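Hypothetical protein CG14615-PA (Drosophila melanogaster, PDB 1SQH) is of unknown function but probably transfers acyl groups, perhaps to the amino group of glycine, as a member of the acetyltransferase superfamily. Local coordinates at residues 90-96 and 122-128; 149-155 and 290-296; 230-234 and 268-272. All coordinates share one frame; numbering follows the deposited sequence.

Contact 1: residues 90-96 and 122-128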
# COMPACT_ATOMS: atom_id res chain seq x y z
N VAL A 90 11.42 5.38 6.84
CA VAL A 90 12.44 5.45 5.80
C VAL A 90 11.78 6.03 4.54
O VAL A 90 10.66 6.52 4.60
CB VAL A 90 13.00 4.06 5.45
CG1 VAL A 90 13.61 3.42 6.68
CG2 VAL A 90 11.90 3.18 4.87
N GLN A 91 12.49 5.97 3.42
CA GLN A 91 11.95 6.47 2.16
C GLN A 91 11.43 5.26 1.39
O GLN A 91 12.10 4.22 1.31
CB GLN A 91 13.04 7.19 1.35
CG GLN A 91 12.56 7.75 -0.01
CD GLN A 91 13.70 8.19 -0.92
OE1 GLN A 91 14.54 7.39 -1.34
NE2 GLN A 91 13.72 9.49 -1.24
N SER A 92 10.23 5.39 0.84
CA SER A 92 9.65 4.31 0.05
C SER A 92 9.53 4.81 -1.38
O SER A 92 9.08 5.94 -1.62
CB SER A 92 8.27 3.94 0.60
OG SER A 92 8.39 3.35 1.88
N VAL A 93 9.95 3.97 -2.32
CA VAL A 93 9.91 4.33 -3.73
C VAL A 93 9.05 3.38 -4.55
O VAL A 93 9.10 2.16 -4.38
CB VAL A 93 11.34 4.33 -4.36
CG1 VAL A 93 11.29 4.84 -5.78
CG2 VAL A 93 12.28 5.19 -3.53
N SER A 94 8.24 3.96 -5.42
CA SER A 94 7.38 3.20 -6.33
C SER A 94 7.68 3.75 -7.72
O SER A 94 7.99 4.94 -7.86
CB SER A 94 5.90 3.42 -6.01
OG SER A 94 5.09 2.75 -6.97
N PHE A 95 7.59 2.91 -8.73
CA PHE A 95 7.85 3.36 -10.09
C PHE A 95 7.34 2.38 -11.14
O PHE A 95 7.19 1.19 -10.88
CB PHE A 95 9.34 3.59 -10.29
CG PHE A 95 10.19 2.37 -10.04
CD1 PHE A 95 10.32 1.39 -11.02
CD2 PHE A 95 10.83 2.19 -8.82
CE1 PHE A 95 11.09 0.24 -10.78
CE2 PHE A 95 11.60 1.05 -8.58
CZ PHE A 95 11.73 0.08 -9.56
N PHE A 96 7.07 2.91 -12.32
CA PHE A 96 6.60 2.11 -13.44
C PHE A 96 6.71 2.90 -14.73
O PHE A 96 6.90 4.11 -14.73
CB PHE A 96 5.13 1.69 -13.26
CG PHE A 96 4.75 0.52 -14.13
CD1 PHE A 96 5.09 -0.78 -13.74
CD2 PHE A 96 4.15 0.71 -15.37
CE1 PHE A 96 4.85 -1.87 -14.57
CE2 PHE A 96 3.90 -0.37 -16.23
CZ PHE A 96 4.25 -1.66 -15.82
N ALA A 122 16.37 2.78 1.96
CA ALA A 122 15.15 3.04 1.19
C ALA A 122 14.38 1.75 0.87
O ALA A 122 14.98 0.71 0.60
CB ALA A 122 15.50 3.75 -0.12
N LEU A 123 13.05 1.83 0.91
CA LEU A 123 12.22 0.66 0.62
C LEU A 123 11.57 0.77 -0.76
O LEU A 123 10.86 1.74 -1.06
CB LEU A 123 11.14 0.51 1.68
CG LEU A 123 10.10 -0.60 1.45
CD1 LEU A 123 10.77 -1.95 1.43
CD2 LEU A 123 9.03 -0.54 2.55
N LEU A 124 11.84 -0.21 -1.62
CA LEU A 124 11.28 -0.25 -2.96
C LEU A 124 9.97 -1.04 -2.89
O LEU A 124 9.98 -2.26 -2.69
CB LEU A 124 12.26 -0.93 -3.92
CG LEU A 124 13.40 -0.08 -4.51
CD1 LEU A 124 13.87 0.98 -3.52
CD2 LEU A 124 14.56 -0.98 -4.95
N THR A 125 8.84 -0.35 -3.06
CA THR A 125 7.52 -0.99 -2.97
C THR A 125 6.87 -1.38 -4.30
O THR A 125 7.06 -0.72 -5.33
CB THR A 125 6.52 -0.07 -2.21
OG1 THR A 125 6.30 1.13 -2.96
CG2 THR A 125 7.08 0.30 -0.84
N ASN A 126 6.08 -2.44 -4.26
CA ASN A 126 5.38 -2.94 -5.45
C ASN A 126 6.20 -2.93 -6.74
O ASN A 126 5.76 -2.39 -7.77
CB ASN A 126 4.05 -2.17 -5.66
CG ASN A 126 4.20 -0.66 -5.50
OD1 ASN A 126 4.21 -0.14 -4.37
ND2 ASN A 126 4.32 0.05 -6.62
N VAL A 127 7.39 -3.54 -6.70
CA VAL A 127 8.28 -3.59 -7.86
C VAL A 127 7.91 -4.71 -8.81
O VAL A 127 7.79 -5.87 -8.40
CB VAL A 127 9.76 -3.82 -7.45
CG1 VAL A 127 10.66 -3.62 -8.67
CG2 VAL A 127 10.15 -2.89 -6.32
N ASP A 128 7.73 -4.35 -10.08
CA ASP A 128 7.38 -5.33 -11.11
C ASP A 128 8.50 -6.35 -11.24
O ASP A 128 9.68 -6.00 -11.12
CB ASP A 128 7.17 -4.62 -12.45
CG ASP A 128 6.66 -5.55 -13.53
OD1 ASP A 128 5.43 -5.63 -13.72
OD2 ASP A 128 7.50 -6.21 -14.17
O HOH W 1 7.82 0.06 -8.20

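Contact 2: residues 149-155 and 290-296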
# COMPACT_ATOMS: atom_id res chain seq x y z
N PRO A 149 14.77 -8.79 -0.00
CA PRO A 149 13.60 -8.78 -0.88
C PRO A 149 12.56 -9.81 -0.45
O PRO A 149 12.91 -10.81 0.18
CB PRO A 149 14.20 -9.10 -2.24
CG PRO A 149 15.23 -10.12 -1.88
CD PRO A 149 15.87 -9.57 -0.61
N ARG A 150 11.30 -9.57 -0.78
CA ARG A 150 10.24 -10.53 -0.46
C ARG A 150 9.14 -10.46 -1.50
O ARG A 150 8.77 -9.37 -1.95
CB ARG A 150 9.66 -10.29 0.94
CG ARG A 150 9.03 -8.92 1.15
CD ARG A 150 8.68 -8.73 2.62
NE ARG A 150 8.62 -7.32 2.98
CZ ARG A 150 7.53 -6.57 2.93
NH1 ARG A 150 6.38 -7.11 2.53
NH2 ARG A 150 7.58 -5.30 3.29
N GLN A 151 8.64 -11.62 -1.90
CA GLN A 151 7.58 -11.69 -2.90
C GLN A 151 6.20 -11.52 -2.28
O GLN A 151 5.86 -12.12 -1.26
CB GLN A 151 7.66 -13.03 -3.62
CG GLN A 151 9.00 -13.28 -4.30
CD GLN A 151 8.86 -13.65 -5.77
OE1 GLN A 151 8.10 -14.56 -6.13
NE2 GLN A 151 9.59 -12.94 -6.62
N CYS A 152 5.39 -10.68 -2.93
CA CYS A 152 4.04 -10.42 -2.46
C CYS A 152 3.02 -10.70 -3.56
O CYS A 152 3.27 -10.41 -4.73
CB CYS A 152 3.93 -8.97 -1.98
SG CYS A 152 5.12 -8.56 -0.68
N PHE A 153 1.88 -11.28 -3.18
CA PHE A 153 0.84 -11.54 -4.16
C PHE A 153 -0.17 -10.40 -4.12
O PHE A 153 -0.59 -9.95 -3.04
CB PHE A 153 0.08 -12.85 -3.86
CG PHE A 153 0.91 -14.10 -3.99
CD1 PHE A 153 2.03 -14.14 -4.82
CD2 PHE A 153 0.54 -15.26 -3.30
CE1 PHE A 153 2.78 -15.32 -4.95
CE2 PHE A 153 1.28 -16.44 -3.43
CZ PHE A 153 2.40 -16.47 -4.26
N GLY A 154 -0.52 -9.90 -5.30
CA GLY A 154 -1.52 -8.85 -5.40
C GLY A 154 -2.86 -9.56 -5.62
O GLY A 154 -3.13 -10.00 -6.74
N MSE A 155 -3.67 -9.68 -4.57
CA MSE A 155 -4.98 -10.34 -4.68
C MSE A 155 -6.05 -9.32 -5.08
O MSE A 155 -6.07 -8.21 -4.55
CB MSE A 155 -5.36 -11.00 -3.35
CG MSE A 155 -5.59 -12.51 -3.45
SE MSE A 155 -3.89 -13.38 -3.80
CE MSE A 155 -2.87 -12.25 -2.61
N LYS A 290 -5.55 -14.23 -7.35
CA LYS A 290 -4.16 -13.79 -7.45
C LYS A 290 -3.85 -13.37 -8.88
O LYS A 290 -3.71 -14.22 -9.76
CB LYS A 290 -3.24 -14.95 -7.04
CG LYS A 290 -1.77 -14.78 -7.41
CD LYS A 290 -1.01 -16.07 -7.11
CE LYS A 290 0.45 -15.99 -7.51
NZ LYS A 290 1.14 -17.29 -7.27
N ASP A 291 -3.76 -12.08 -9.17
CA ASP A 291 -3.43 -11.75 -10.54
C ASP A 291 -2.18 -10.91 -10.72
O ASP A 291 -1.95 -10.36 -11.79
CB ASP A 291 -4.63 -11.13 -11.27
CG ASP A 291 -5.14 -9.89 -10.62
OD1 ASP A 291 -4.36 -9.12 -10.06
OD2 ASP A 291 -6.40 -9.63 -10.62
N LEU A 292 -1.36 -10.82 -9.67
CA LEU A 292 -0.09 -10.09 -9.74
C LEU A 292 0.92 -10.57 -8.70
O LEU A 292 0.55 -10.97 -7.59
CB LEU A 292 -0.30 -8.58 -9.57
CG LEU A 292 0.97 -7.76 -9.79
CD1 LEU A 292 1.35 -7.85 -11.27
CD2 LEU A 292 0.78 -6.28 -9.38
N VAL A 293 2.19 -10.51 -9.06
CA VAL A 293 3.27 -10.87 -8.14
C VAL A 293 4.30 -9.74 -8.26
O VAL A 293 4.79 -9.45 -9.35
CB VAL A 293 3.95 -12.20 -8.52
CG1 VAL A 293 5.13 -12.45 -7.59
CG2 VAL A 293 2.95 -13.33 -8.45
N ASN A 294 4.59 -9.11 -7.13
CA ASN A 294 5.54 -8.01 -7.08
C ASN A 294 6.49 -8.23 -5.94
O ASN A 294 6.26 -9.07 -5.07
CB ASN A 294 4.79 -6.69 -6.84
CG ASN A 294 4.43 -5.97 -8.13
OD1 ASN A 294 4.36 -6.58 -9.20
ND2 ASN A 294 4.17 -4.67 -8.02
N GLU A 295 7.58 -7.48 -5.93
CA GLU A 295 8.53 -7.60 -4.84
C GLU A 295 8.62 -6.31 -4.04
O GLU A 295 8.38 -5.22 -4.56
CB GLU A 295 9.93 -7.99 -5.35
CG GLU A 295 10.17 -9.49 -5.42
CD GLU A 295 11.57 -9.86 -5.89
OE1 GLU A 295 12.55 -9.29 -5.37
OE2 GLU A 295 11.70 -10.73 -6.77
N TRP A 296 8.89 -6.46 -2.75
CA TRP A 296 9.09 -5.33 -1.86
C TRP A 296 10.57 -5.49 -1.55
O TRP A 296 10.98 -6.49 -0.95
CB TRP A 296 8.25 -5.48 -0.61
CG TRP A 296 7.12 -4.49 -0.52
CD1 TRP A 296 7.04 -3.41 0.31
CD2 TRP A 296 5.91 -4.50 -1.29
NE1 TRP A 296 5.85 -2.75 0.11
CE2 TRP A 296 5.14 -3.39 -0.86
CE3 TRP A 296 5.40 -5.34 -2.30
CZ2 TRP A 296 3.87 -3.10 -1.41
CZ3 TRP A 296 4.13 -5.04 -2.84
CH2 TRP A 296 3.39 -3.93 -2.39

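Contact 3: residues 230-234 and 268-272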
# COMPACT_ATOMS: atom_id res chain seq x y z
N ASP A 230 -2.88 1.51 1.68
CA ASP A 230 -2.49 2.58 0.78
C ASP A 230 -2.83 2.33 -0.69
O ASP A 230 -2.36 3.03 -1.59
CB ASP A 230 -0.99 2.91 0.96
CG ASP A 230 -0.10 1.67 1.02
OD1 ASP A 230 -0.61 0.53 1.08
OD2 ASP A 230 1.14 1.84 1.03
N PHE A 231 -3.67 1.32 -0.92
CA PHE A 231 -4.15 1.00 -2.26
C PHE A 231 -5.68 0.97 -2.16
O PHE A 231 -6.37 0.48 -3.07
CB PHE A 231 -3.64 -0.38 -2.72
CG PHE A 231 -2.19 -0.38 -3.14
CD1 PHE A 231 -1.18 -0.58 -2.21
CD2 PHE A 231 -1.85 -0.17 -4.48
CE1 PHE A 231 0.17 -0.57 -2.59
CE2 PHE A 231 -0.51 -0.15 -4.89
CZ PHE A 231 0.51 -0.36 -3.94
N SER A 232 -6.19 1.50 -1.05
CA SER A 232 -7.62 1.57 -0.76
C SER A 232 -8.24 0.19 -0.62
O SER A 232 -9.46 0.04 -0.61
CB SER A 232 -8.37 2.35 -1.85
OG SER A 232 -7.97 3.71 -1.82
N GLY A 233 -7.37 -0.81 -0.50
CA GLY A 233 -7.80 -2.18 -0.34
C GLY A 233 -7.62 -2.63 1.10
O GLY A 233 -7.64 -1.81 2.02
N LEU A 234 -7.43 -3.93 1.31
CA LEU A 234 -7.27 -4.49 2.65
C LEU A 234 -5.82 -4.60 3.06
O LEU A 234 -4.95 -4.88 2.24
CB LEU A 234 -7.90 -5.89 2.74
CG LEU A 234 -9.38 -6.10 3.05
CD1 LEU A 234 -10.24 -5.11 2.29
CD2 LEU A 234 -9.75 -7.55 2.70
N LEU A 268 -11.39 -4.08 -4.90
CA LEU A 268 -10.80 -4.37 -3.61
C LEU A 268 -9.54 -5.19 -3.90
O LEU A 268 -9.52 -5.98 -4.84
CB LEU A 268 -11.77 -5.19 -2.76
CG LEU A 268 -12.69 -4.42 -1.82
CD1 LEU A 268 -11.83 -3.78 -0.74
CD2 LEU A 268 -13.50 -3.35 -2.58
N THR A 269 -8.49 -5.00 -3.10
CA THR A 269 -7.27 -5.77 -3.31
C THR A 269 -6.57 -5.94 -1.98
O THR A 269 -7.00 -5.39 -0.97
CB THR A 269 -6.26 -5.06 -4.25
OG1 THR A 269 -5.82 -3.84 -3.64
CG2 THR A 269 -6.90 -4.74 -5.60
N ALA A 270 -5.50 -6.73 -1.98
CA ALA A 270 -4.72 -6.95 -0.78
C ALA A 270 -3.34 -7.45 -1.16
O ALA A 270 -3.20 -8.25 -2.10
CB ALA A 270 -5.40 -7.97 0.13
N TRP A 271 -2.34 -6.95 -0.46
CA TRP A 271 -0.96 -7.35 -0.68
C TRP A 271 -0.57 -8.30 0.45
O TRP A 271 -0.59 -7.91 1.61
CB TRP A 271 -0.05 -6.13 -0.65
CG TRP A 271 0.03 -5.38 -1.95
CD1 TRP A 271 -0.35 -4.09 -2.18
CD2 TRP A 271 0.57 -5.86 -3.18
NE1 TRP A 271 -0.06 -3.73 -3.47
CE2 TRP A 271 0.50 -4.80 -4.11
CE3 TRP A 271 1.12 -7.09 -3.59
CZ2 TRP A 271 0.97 -4.93 -5.43
CZ3 TRP A 271 1.57 -7.22 -4.89
CH2 TRP A 271 1.50 -6.15 -5.80
N ILE A 272 -0.22 -9.53 0.11
CA ILE A 272 0.17 -10.49 1.14
C ILE A 272 1.48 -11.18 0.77
O ILE A 272 1.77 -11.38 -0.42
CB ILE A 272 -0.90 -11.60 1.37
CG1 ILE A 272 -1.03 -12.47 0.12
CG2 ILE A 272 -2.24 -10.97 1.73
CD1 ILE A 272 -1.85 -13.75 0.34
O HOH W 2 -7.86 -1.99 -3.43
O HOH W 3 -2.73 -6.10 2.03

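Contact 1: residues 90-96 and 122-128
Where strand 91-96 and the strand beginning at Leu123 part company, Asn126 reaches back to Ser94. The Asn126 backbone has positive phi, and chi1 of 45° tucks CG between N and the carbonyl carbon. CB rests against Trp271. At the fork of the carboxamide, OD1 packs on Phe231 CZ and accepts a bond from OG1 of the adjacent Thr125, from above the carbonyl plane. ND2 crosses 2.8 Å to Ser94 OG, which lies close to the amide plane and is also bonded to Tyr82 OH. Two bonds thus fix the carboxamide. Upstream the strands form a parallel ladder, Leu123 N to Gln91 O, Val93 N to Leu123 O and Thr125 N to Val93 O, the last 2.8 Å long. They belong to a beta-alpha-beta unit through helix 104-112, their divergence being consistent with the splayed strands of the GNAT fold. In the widening gap a water accepts from Phe95 N and may donate to Thr125 O, 3.1 Å from it, although it has more acceptors in reach than protons. Farther out, Asp128 OD1 lies at the edge of the Phe96 ring, 3.9 Å from CE1, and Asp128 OD2 caps Gly130 N.

Contact 2: residues 149-155 and 290-296
Asp291 and Leu292 share one partner, Gly154, in a classic beta bulge that interrupts an otherwise regular antiparallel ladder. Gly154 N gives a bond of 2.7 Å to Leu292 O, approaching from above the carbonyl plane, and Asp291 N reaches Gly154 O at a longer 3.3 Å. The extra residue puts Lys290 on the same face of the sheet as Val293 and Phe153. With CG anti to N (chi1 166°) and the rest of its chain extended, Lys290 runs across the Phe153 ring. Its CE makes a CH-pi contact and NZ a cation-pi contact over that same face, NZ standing 3.8 Å from the Phe153 ring centroid. CB of Lys290 meets the selenium of selenomethionine Met155. At the other end of this face, Gln151 NE2 donates to Glu295 OE2 at 3.1 Å, on the anti side but tilted 31° out of the carboxylate plane; Glu295 OE1 is in a salt bridge with Lys136.

Across the sheet, Arg150 and Cys152 approach Trp296 from the same side of the indole plane. The Arg150 guanidinium lies with one face over Trp296 CB, its plane 27° from the indole; NH2, 3.6 Å from Trp296 CD1, also forms a salt bridge with Glu196. Cys152 SG meets the six-membered ring obliquely, 3.6 Å from Trp296 CE3, as a sulfur-aromatic contact. Strands 147-157 and 289-299 lie between 123-128 on one flank and 268-273 on the other, consistent with a tandem GNAT-like architecture in which each half contributes one strand of the pair.

Contact 3: residues 230-234 and 268-272
Phe231 and Trp271 form a T-shaped pair, face of Phe231 to edge of Trp271. The planes stand at 67°, and Trp271 NE1 sits over the Phe231 ring, displaced toward its rim, 3.3 Å from CE1. The site belongs to a beta-alpha-beta unit of strand 234-239, helix 248-263 and strand 268-273. Its two strands lie in different sheets and meet here, at the start of 234-239, consistent with the splayed central strands of the GNAT fold. Their direct backbone link is a single bond from Leu234 N to Thr269 O, 2.7 Å long and nearly straight at 166°. Because Gly233 carries no side chain, the same carbonyl comes within 3.4 Å of Gly233 CA. On the apolar side, Leu234 CD1 meets Leu268 CD1 at 3.7 Å, and Leu234 CB lies near Ala270 CB.

Two waters extend the contact. One donates to Phe231 O and accepts from Thr269 OG1, the latter at 2.8 Å, so the threonine hydroxyl is tied to the turn through solvent. The other accepts from Trp271 N. With CG anti to the carbonyl carbon, chi1 -83°, the indole of Trp271 comes near Phe231, and its ring also meets Phe34 and, edge-to-face, Trp296. Leu283 of helix 277-286 packs on both Leu234 and Ala270. Asn229 OD1 shapes the turn itself by accepting from Phe231 N and Gly233 N, and in the middle of the loop Ser232 OG is bonded to both Asn41 OD1 and Lys44 NZ.

From the N terminus, contact 1 closes first, joining 90-96 to 122-128 around the loop that holds helix 104-112. The chain then lays down 149-155, which waits some 135 residues for 290-296. Inside that long loop contact 3 opens at 230-234 and closes at 268-272, so it is nested within contact 2, whereas contact 1 precedes both. Within the mixed sheet, strand 289-299 pairs with 123-128, and strand 147-157 with 268-273, making contact 2 the main joint between the N-terminal and C-terminal acetyltransferase-like parts. Contact 3 fastens the four-stranded sheet holding 234-239 to edge strand 268-273. Asn126, touched by Phe231 and Trp271, brings contacts 1 and 3 together directly.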